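Long-range contacts in mbGIPC protein (Monosiga brevicollis, PDB 6X1X), which probably binds short peptide tails of partner proteins through the PDZ domain that forms this chain, as part of a GIPC-family signalling protein: residues Glu6-Val11 / Glu81-Cys86; Ala27-Ile32 / His52-Asn57; Pro16-Thr21 / Asp38-Arg43. All blocks are in the same frame, centred on the assembly; numbering follows the deposited sequence. Where two conformers were deposited one is given.

Contact 1. Residues Glu6-Val11 / Glu81-Cys86; sequences EKTVKV and EFTMIC
The first and last strands of the PDZ domain, 6-11 and 81-86, pair antiparallel, with V11 laid against F82 at one end of the ladder. Six backbone hydrogen bonds join K7 to C86, V9 to M84 and V11 to F82, two per pair; both bonds of the middle pair, V9 N to M84 O and M84 N to V9 O, measure 2.8 Å. T8-I85 and K10-T83 are the non-hydrogen-bonded pairs between.

Side chains alternate across the sheet. On the V9, V11, M84 and C86 face, V11 CB sits over the F82 ring, 4.0 Å from its centroid, in a CH-pi contact. With CG of F82 between its backbone N and carbonyl carbon (chi1 68°), the ring comes alongside V11. V9 CG2 meets C86 SG at 4.1 Å, while K7 NZ leaves for salt bridges to D51 and E88. On the other face I85 splits its branches: CD1 lies 3.3 Å from T8 OG1, and CG2 packs on E6 CG at 3.4 Å. Bringing the domain's first and last strands side by side in one sheet is typical of the PDZ fold.

Contact 2. Residues Ala27-Ile32 / His52-Asn57; sequences AGYAFI and HIAKIN
F31 and H52 form the single backbone bridge between these segments, and one direct hydrogen bond beside it holds the chains together. I53 N gives its hydrogen to A30 O over 2.9 Å, almost straight at 171°, although the donor lies somewhat out of the carbonyl plane. H52 CA also leans toward this oxygen. A water makes a second link, accepting from A30 N at 2.9 Å and donating to I53 O at 2.8 Å, so A30 is tied to I53 through both its N and its O.

The aromatic contacts centre on H52. Its CG lies beside its own backbone N (chi1 -75°), which brings the imidazole against F31 CB. F31 CB stands over one face of the imidazole, 3.9 Å from the ring centroid, a CH-pi contact made by the methylene and not by the phenyl. The phenyl itself leads away, and the two ring planes meet at 56°, neither stacked nor edge-to-face. Y29 O approaches the imidazole from its edge, 3.4 Å from H52 CD2.

Two apolar contacts flank this centre. The Y29 ring reaches the backbone where strand 52-56 bulges, its CD2 3.6 Å from A54 CA and its CE2 near A54 CB. There A54 and K55 together face I85, a classic beta bulge. On the inner side I32 and I53 cross at about a right angle, CG1 of the one 4.1 Å from CD1 of the other. I53 goes on to touch M84, I22 and L61, and A30 touches V69 of helix 66-75.

F31 pairs onward with S23 and H52 with V87 through backbone hydrogen bonds. The contact therefore sits where the two sheets of the domain adjoin, an arrangement typical of the small, partly open beta barrel of PDZ domains.

Contact 3. Residues Pro16-Thr21 / Asp38-Arg43; sequences PALGLT and DSIMSR
In the conformer given, M41 CG lies beside its own backbone N and away from its carbonyl carbon (chi1 -64°), which brings it against L18 and L20. That CG touches both leucines, 3.8 Å from L18 CB and 3.6 Å from L20 CG. S39 turns the other way: at chi1 66° its OG lies between backbone N and carbonyl carbon, close to the turn that follows.

One direct hydrogen bond spans the segments, M41 N to L18 O at 3.0 Å, with the donor nearly along the C=O axis. A water makes a second link, donating to A17 O and accepting from I40 N. Around it I40 lays its CD1 3.6 Å from A17 O, and its CG2 branch crosses near L18 CD2. G19, with positive phi and no side chain, lets S39 come close: S39 CB is 3.8 Å from G19 CA.

The 38-43 turn is braced from within. S39 OG accepts from S42 N at 3.0 Å, an ST motif, and S42 OG accepts from S39 N at 2.9 Å; S39 OG also bonds to R36 O. S39 O lies over the centre of one face of the R43 guanidinium.

A17 to L20 read as the hydrophobic-Gly-hydrophobic loop that in PDZ domains receives a ligand's terminal carboxylate, and the 38-43 turn packs against this loop. L18 rests on F82 of strand 81-87, L20 on I32 and I35 of strand 31-35, and M41 on V11 and M84, with G19 bonded to R36 just beyond strand 31-35.

How the contacts relate
From the N terminus, strand 6-11 starts contact 1, which stays open until strand 81-86 returns and closes the longest of the three loops, enclosing the other two contacts. Within it, 16-21 begins contact 3 and 27-32 begins contact 2; 38-43 then closes contact 3 before 52-57 closes contact 2, so these two cross. Contacts 1 and 2 share a sheet, because strand 52-56 hydrogen-bonds to strand 81-87. Contacts 2 and 3 share the other, through neighbouring strands 20-23 and 31-35. Apolar side chains of contact 1 also pack on contact 3, whose L20 belongs to strand 20-23 of that two-stranded sheet.

Contact 1. Residues Glu6-Val11 / Glu81-Cys86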
loop_
_atom_site.group_PDB
_atom_site.type_symbol
_atom_site.label_atom_id
_atom_site.label_comp_id
_atom_site.label_asym_id
_atom_site.label_seq_id
_atom_site.Cartn_x
_atom_site.Cartn_y
_atom_site.Cartn_z
ATOM N N GLU A 6 -9.503 8.030 -1.949
ATOM C CA GLU A 6 -8.084 8.068 -2.271
ATOM C C GLU A 6 -7.313 8.746 -1.142
ATOM O O GLU A 6 -7.758 9.762 -0.598
ATOM C CB GLU A 6 -7.905 8.845 -3.575
ATOM C CG GLU A 6 -6.545 8.748 -4.198
ATOM C CD GLU A 6 -6.536 9.235 -5.634
ATOM O OE1 GLU A 6 -7.322 8.702 -6.448
ATOM O OE2 GLU A 6 -5.748 10.153 -5.945
ATOM N N LYS A 7 -6.156 8.177 -0.790
ATOM C CA LYS A 7 -5.381 8.592 0.373
ATOM C C LYS A 7 -3.904 8.652 0.019
ATOM O O LYS A 7 -3.382 7.749 -0.642
ATOM C CB LYS A 7 -5.517 7.581 1.516
ATOM C CG LYS A 7 -6.932 7.338 1.978
ATOM C CD LYS A 7 -6.965 6.336 3.107
ATOM C CE LYS A 7 -6.549 4.943 2.655
ATOM N NZ LYS A 7 -6.889 3.981 3.723
ATOM N N THR A 8 -3.226 9.691 0.500
ATOM C CA THR A 8 -1.787 9.836 0.324
ATOM C C THR A 8 -1.079 9.353 1.582
ATOM O O THR A 8 -1.351 9.840 2.687
ATOM C CB THR A 8 -1.413 11.289 0.044
ATOM O OG1 THR A 8 -1.971 11.685 -1.213
ATOM C CG2 THR A 8 0.104 11.439 -0.010
ATOM N N VAL A 9 -0.161 8.414 1.408
ATOM C CA VAL A 9 0.602 7.820 2.494
ATOM C C VAL A 9 2.054 8.228 2.272
ATOM O O VAL A 9 2.603 7.997 1.190
ATOM C CB VAL A 9 0.444 6.292 2.482
ATOM C CG1 VAL A 9 1.287 5.658 3.528
ATOM C CG2 VAL A 9 -1.017 5.913 2.687
ATOM N N LYS A 10 2.670 8.869 3.264
ATOM C CA LYS A 10 4.073 9.266 3.182
ATOM C C LYS A 10 4.810 8.624 4.342
ATOM O O LYS A 10 4.489 8.894 5.502
ATOM C CB LYS A 10 4.242 10.785 3.222
ATOM C CG LYS A 10 5.662 11.227 2.942
ATOM C CD LYS A 10 5.716 12.655 2.414
ATOM C CE LYS A 10 6.337 13.600 3.426
ATOM N NZ LYS A 10 6.676 14.930 2.829
ATOM N N VAL A 11 5.814 7.804 4.018
ATOM C CA VAL A 11 6.362 6.793 4.916
ATOM C C VAL A 11 7.876 6.851 4.830
ATOM O O VAL A 11 8.435 7.029 3.745
ATOM C CB VAL A 11 5.883 5.381 4.506
ATOM C CG1 VAL A 11 6.483 4.325 5.395
ATOM C CG2 VAL A 11 4.397 5.297 4.573
ATOM N N GLU A 81 12.362 8.267 2.283
ATOM C CA GLU A 81 10.927 8.485 2.324
ATOM C C GLU A 81 10.329 8.070 0.988
ATOM O O GLU A 81 10.993 8.102 -0.053
ATOM C CB GLU A 81 10.622 9.964 2.559
ATOM C CG GLU A 81 11.234 10.536 3.826
ATOM C CD GLU A 81 10.948 12.017 3.998
ATOM O OE1 GLU A 81 9.973 12.510 3.395
ATOM O OE2 GLU A 81 11.706 12.687 4.733
ATOM N N PHE A 82 9.071 7.644 1.022
ATOM C CA PHE A 82 8.344 7.371 -0.207
ATOM C C PHE A 82 6.891 7.749 -0.003
ATOM O O PHE A 82 6.410 7.865 1.129
ATOM C CB PHE A 82 8.491 5.915 -0.683
ATOM C CG PHE A 82 7.814 4.893 0.208
ATOM C CD1 PHE A 82 8.448 4.414 1.341
ATOM C CD2 PHE A 82 6.556 4.399 -0.112
ATOM C CE1 PHE A 82 7.828 3.462 2.147
ATOM C CE2 PHE A 82 5.933 3.442 0.690
ATOM C CZ PHE A 82 6.570 2.981 1.818
ATOM N N THR A 83 6.194 7.940 -1.118
ATOM C CA THR A 83 4.771 8.232 -1.109
ATOM C C THR A 83 4.021 7.123 -1.834
ATOM O O THR A 83 4.513 6.551 -2.808
ATOM C CB THR A 83 4.485 9.601 -1.739
ATOM O OG1 THR A 83 5.073 10.625 -0.930
ATOM C CG2 THR A 83 2.991 9.866 -1.835
ATOM N N MET A 84 2.834 6.803 -1.332
ATOM C CA MET A 84 2.008 5.756 -1.901
ATOM C C MET A 84 0.581 6.265 -1.882
ATOM O O MET A 84 0.125 6.792 -0.861
ATOM C CB MET A 84 2.153 4.483 -1.063
ATOM C CG MET A 84 1.473 3.263 -1.638
ATOM S SD MET A 84 2.032 1.788 -0.769
ATOM C CE MET A 84 1.522 2.149 0.912
ATOM N N ILE A 85 -0.103 6.167 -3.012
ATOM C CA ILE A 85 -1.510 6.522 -3.093
ATOM C C ILE A 85 -2.301 5.239 -2.936
ATOM O O ILE A 85 -2.133 4.296 -3.722
ATOM C CB ILE A 85 -1.844 7.217 -4.420
ATOM C CG1 ILE A 85 -0.951 8.442 -4.619
ATOM C CG2 ILE A 85 -3.308 7.608 -4.445
ATOM C CD1 ILE A 85 -1.116 9.501 -3.556
ATOM N N CYS A 86 -3.135 5.193 -1.906
ATOM C CA CYS A 86 -3.970 4.045 -1.612
ATOM C C CYS A 86 -5.426 4.431 -1.819
ATOM O O CYS A 86 -5.817 5.582 -1.600
ATOM C CB CYS A 86 -3.748 3.567 -0.176
ATOM S SG CYS A 86 -2.081 2.913 0.101
HETATM O O HOH W 1 8.966 14.678 1.202
#

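Contact 2. Residues Ala27-Ile32 / His52-Asn57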
loop_
_atom_site.group_PDB
_atom_site.type_symbol
_atom_site.label_atom_id
_atom_site.label_comp_id
_atom_site.label_asym_id
_atom_site.label_seq_id
_atom_site.Cartn_x
_atom_site.Cartn_y
_atom_site.Cartn_z
ATOM N N ALA A 27 -6.449 -8.592 -12.260
ATOM C CA ALA A 27 -6.856 -7.381 -12.955
ATOM C C ALA A 27 -6.942 -6.244 -11.948
ATOM O O ALA A 27 -7.035 -6.465 -10.738
ATOM C CB ALA A 27 -8.200 -7.564 -13.672
ATOM N N GLY A 28 -6.915 -5.018 -12.463
ATOM C CA GLY A 28 -7.032 -3.853 -11.610
ATOM C C GLY A 28 -5.753 -3.542 -10.864
ATOM O O GLY A 28 -4.670 -3.575 -11.447
ATOM N N TYR A 29 -5.860 -3.249 -9.573
ATOM C CA TYR A 29 -4.728 -2.834 -8.762
ATOM C C TYR A 29 -4.339 -3.931 -7.779
ATOM O O TYR A 29 -5.176 -4.726 -7.339
ATOM C CB TYR A 29 -5.078 -1.579 -7.963
ATOM C CG TYR A 29 -5.391 -0.367 -8.816
ATOM C CD1 TYR A 29 -6.667 -0.161 -9.331
ATOM C CD2 TYR A 29 -4.406 0.568 -9.117
ATOM C CE1 TYR A 29 -6.948 0.949 -10.117
ATOM C CE2 TYR A 29 -4.682 1.687 -9.888
ATOM C CZ TYR A 29 -5.950 1.866 -10.387
ATOM O OH TYR A 29 -6.220 2.974 -11.161
ATOM N N ALA A 30 -3.064 -3.947 -7.411
ATOM C CA ALA A 30 -2.648 -4.782 -6.297
ATOM C C ALA A 30 -3.258 -4.231 -5.014
ATOM O O ALA A 30 -3.568 -3.041 -4.912
ATOM C CB ALA A 30 -1.125 -4.802 -6.204
ATOM N N PHE A 31 -3.448 -5.105 -4.031
ATOM C CA PHE A 31 -4.093 -4.689 -2.795
ATOM C C PHE A 31 -3.360 -5.250 -1.590
ATOM O O PHE A 31 -2.594 -6.213 -1.671
ATOM C CB PHE A 31 -5.573 -5.078 -2.756
ATOM C CG PHE A 31 -5.802 -6.552 -2.759
ATOM C CD1 PHE A 31 -5.876 -7.262 -3.947
ATOM C CD2 PHE A 31 -5.933 -7.235 -1.567
ATOM C CE1 PHE A 31 -6.083 -8.634 -3.937
ATOM C CE2 PHE A 31 -6.142 -8.598 -1.550
ATOM C CZ PHE A 31 -6.215 -9.295 -2.736
ATOM N N ILE A 32 -3.621 -4.613 -0.456
ATOM C CA ILE A 32 -2.983 -4.963 0.802
ATOM C C ILE A 32 -3.807 -6.064 1.448
ATOM O O ILE A 32 -4.955 -5.852 1.853
ATOM C CB ILE A 32 -2.848 -3.745 1.718
ATOM C CG1 ILE A 32 -1.964 -2.702 1.046
ATOM C CG2 ILE A 32 -2.258 -4.150 3.061
ATOM C CD1 ILE A 32 -1.869 -1.396 1.803
ATOM N N HIS A 52 -6.286 -0.661 -1.967
ATOM C CA HIS A 52 -5.573 -0.890 -3.212
ATOM C C HIS A 52 -4.431 0.114 -3.340
ATOM O O HIS A 52 -4.532 1.259 -2.885
ATOM C CB HIS A 52 -6.529 -0.791 -4.402
ATOM C CG HIS A 52 -7.424 -1.985 -4.551
ATOM N ND1 HIS A 52 -8.610 -2.119 -3.861
ATOM C CD2 HIS A 52 -7.291 -3.113 -5.291
ATOM C CE1 HIS A 52 -9.177 -3.270 -4.180
ATOM N NE2 HIS A 52 -8.394 -3.894 -5.043
ATOM N N ILE A 53 -3.335 -0.326 -3.951
ATOM C CA ILE A 53 -2.167 0.524 -4.153
ATOM C C ILE A 53 -2.250 1.083 -5.565
ATOM O O ILE A 53 -2.024 0.368 -6.547
ATOM C CB ILE A 53 -0.861 -0.239 -3.906
ATOM C CG1 ILE A 53 -0.836 -0.747 -2.466
ATOM C CG2 ILE A 53 0.333 0.675 -4.184
ATOM C CD1 ILE A 53 0.322 -1.679 -2.161
ATOM N N ALA A 54 -2.563 2.368 -5.677
ATOM C CA ALA A 54 -2.768 2.988 -6.979
ATOM C C ALA A 54 -1.483 3.545 -7.572
ATOM O O ALA A 54 -1.293 3.480 -8.793
ATOM C CB ALA A 54 -3.808 4.105 -6.872
ATOM N N LYS A 55 -0.616 4.106 -6.733
ATOM C CA LYS A 55 0.626 4.717 -7.187
ATOM C C LYS A 55 1.677 4.584 -6.098
ATOM O O LYS A 55 1.360 4.563 -4.908
ATOM C CB LYS A 55 0.477 6.216 -7.483
ATOM C CG LYS A 55 -0.514 6.565 -8.565
ATOM C CD LYS A 55 -0.351 7.996 -9.050
ATOM C CE LYS A 55 -1.361 8.292 -10.150
ATOM N NZ LYS A 55 -1.265 9.694 -10.638
ATOM N N ILE A 56 2.936 4.532 -6.520
ATOM C CA ILE A 56 4.079 4.694 -5.633
ATOM C C ILE A 56 4.976 5.744 -6.257
ATOM O O ILE A 56 5.335 5.624 -7.434
ATOM C CB ILE A 56 4.858 3.381 -5.445
ATOM C CG1 ILE A 56 4.006 2.352 -4.710
ATOM C CG2 ILE A 56 6.170 3.647 -4.704
ATOM C CD1 ILE A 56 4.561 0.942 -4.838
ATOM N N ASN A 57 5.300 6.785 -5.493
ATOM C CA ASN A 57 6.186 7.850 -5.966
ATOM C C ASN A 57 5.755 8.376 -7.336
ATOM O O ASN A 57 6.580 8.617 -8.223
ATOM C CB ASN A 57 7.645 7.398 -5.964
ATOM C CG ASN A 57 8.179 7.215 -4.570
ATOM O OD1 ASN A 57 7.773 7.924 -3.653
ATOM N ND2 ASN A 57 9.089 6.259 -4.396
HETATM O O HOH W 2 -1.408 -1.775 -8.257
#

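Contact 3. Residues Pro16-Thr21 / Asp38-Arg43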
loop_
_atom_site.group_PDB
_atom_site.type_symbol
_atom_site.label_atom_id
_atom_site.label_comp_id
_atom_site.label_asym_id
_atom_site.label_seq_id
_atom_site.Cartn_x
_atom_site.Cartn_y
_atom_site.Cartn_z
ATOM N N PRO A 16 14.504 -2.864 6.296
ATOM C CA PRO A 16 14.322 -3.588 5.032
ATOM C C PRO A 16 12.915 -4.100 4.795
ATOM O O PRO A 16 12.628 -4.544 3.675
ATOM C CB PRO A 16 15.311 -4.757 5.159
ATOM C CG PRO A 16 15.437 -4.973 6.624
ATOM C CD PRO A 16 15.391 -3.592 7.220
ATOM N N ALA A 17 12.031 -4.070 5.793
ATOM C CA ALA A 17 10.708 -4.672 5.679
ATOM C C ALA A 17 9.642 -3.680 6.122
ATOM O O ALA A 17 9.728 -3.108 7.217
ATOM C CB ALA A 17 10.614 -5.932 6.541
ATOM N N LEU A 18 8.620 -3.509 5.297
ATOM C CA LEU A 18 7.540 -2.585 5.617
ATOM C C LEU A 18 6.421 -3.224 6.415
ATOM O O LEU A 18 5.652 -2.495 7.053
ATOM C CB LEU A 18 6.940 -2.015 4.332
ATOM C CG LEU A 18 7.883 -1.123 3.532
ATOM C CD1 LEU A 18 7.327 -0.906 2.135
ATOM C CD2 LEU A 18 8.093 0.214 4.230
ATOM N N GLY A 19 6.293 -4.549 6.383
ATOM C CA GLY A 19 5.194 -5.234 7.035
ATOM C C GLY A 19 3.985 -5.497 6.163
ATOM O O GLY A 19 2.942 -5.908 6.690
ATOM N N LEU A 20 4.081 -5.297 4.855
ATOM C CA LEU A 20 2.943 -5.483 3.966
ATOM C C LEU A 20 2.949 -6.868 3.343
ATOM O O LEU A 20 3.998 -7.362 2.913
ATOM C CB LEU A 20 2.994 -4.486 2.813
ATOM C CG LEU A 20 2.815 -3.025 3.186
ATOM C CD1 LEU A 20 2.994 -2.151 1.957
ATOM C CD2 LEU A 20 1.453 -2.785 3.836
ATOM N N THR A 21 1.766 -7.457 3.230
ATOM C CA THR A 21 1.527 -8.572 2.321
ATOM C C THR A 21 0.582 -8.071 1.245
ATOM O O THR A 21 -0.511 -7.585 1.560
ATOM C CB THR A 21 0.875 -9.746 3.046
ATOM O OG1 THR A 21 1.724 -10.168 4.115
ATOM C CG2 THR A 21 0.624 -10.913 2.088
ATOM N N ASP A 38 3.046 -4.428 14.685
ATOM C CA ASP A 38 4.328 -3.838 15.083
ATOM C C ASP A 38 5.273 -3.708 13.890
ATOM O O ASP A 38 6.410 -4.185 13.906
ATOM C CB ASP A 38 4.975 -4.607 16.245
ATOM C CG ASP A 38 6.216 -3.912 16.803
ATOM O OD1 ASP A 38 6.374 -2.691 16.599
ATOM O OD2 ASP A 38 7.035 -4.593 17.459
ATOM N N SER A 39 4.783 -3.068 12.830
ATOM C CA SER A 39 5.586 -2.853 11.638
ATOM C C SER A 39 5.503 -1.391 11.236
ATOM O O SER A 39 4.690 -0.621 11.757
ATOM C CB SER A 39 5.106 -3.728 10.474
ATOM O OG SER A 39 3.805 -3.350 10.039
ATOM N N ILE A 40 6.340 -1.014 10.273
ATOM C CA ILE A 40 6.265 0.339 9.736
ATOM C C ILE A 40 4.846 0.638 9.262
ATOM O O ILE A 40 4.276 1.693 9.561
ATOM C CB ILE A 40 7.296 0.518 8.611
ATOM C CG1 ILE A 40 8.719 0.458 9.178
ATOM C CG2 ILE A 40 7.058 1.831 7.901
ATOM C CD1 ILE A 40 9.792 0.347 8.113
ATOM N N MET A 41 4.238 -0.293 8.530
ATOM C CA MET A 41 2.936 0.018 7.957
ATOM C C MET A 41 1.794 -0.127 8.955
ATOM O O MET A 41 0.770 0.545 8.800
ATOM C CB MET A 41 2.704 -0.763 6.665
ATOM C CG MET A 41 3.694 -0.396 5.548
ATOM S SD MET A 41 3.711 1.330 4.984
ATOM C CE MET A 41 2.015 1.520 4.449
ATOM N N SER A 42 1.934 -0.957 9.992
ATOM C CA SER A 42 0.906 -0.948 11.032
ATOM C C SER A 42 0.857 0.399 11.741
ATOM O O SER A 42 -0.195 0.793 12.262
ATOM C CB SER A 42 1.107 -2.073 12.041
ATOM O OG SER A 42 2.200 -1.810 12.899
ATOM N N ARG A 43 1.970 1.128 11.744
ATOM C CA ARG A 43 2.047 2.427 12.400
ATOM C C ARG A 43 1.596 3.579 11.517
ATOM O O ARG A 43 1.501 4.719 12.004
ATOM C CB ARG A 43 3.462 2.681 12.934
ATOM C CG ARG A 43 3.772 1.849 14.162
ATOM C CD ARG A 43 5.129 2.183 14.752
ATOM N NE ARG A 43 6.234 1.596 14.003
ATOM C CZ ARG A 43 6.681 0.362 14.198
ATOM N NH1 ARG A 43 6.111 -0.416 15.099
ATOM N NH2 ARG A 43 7.701 -0.092 13.486
HETATM O O HOH W 3 8.201 -3.098 9.522
#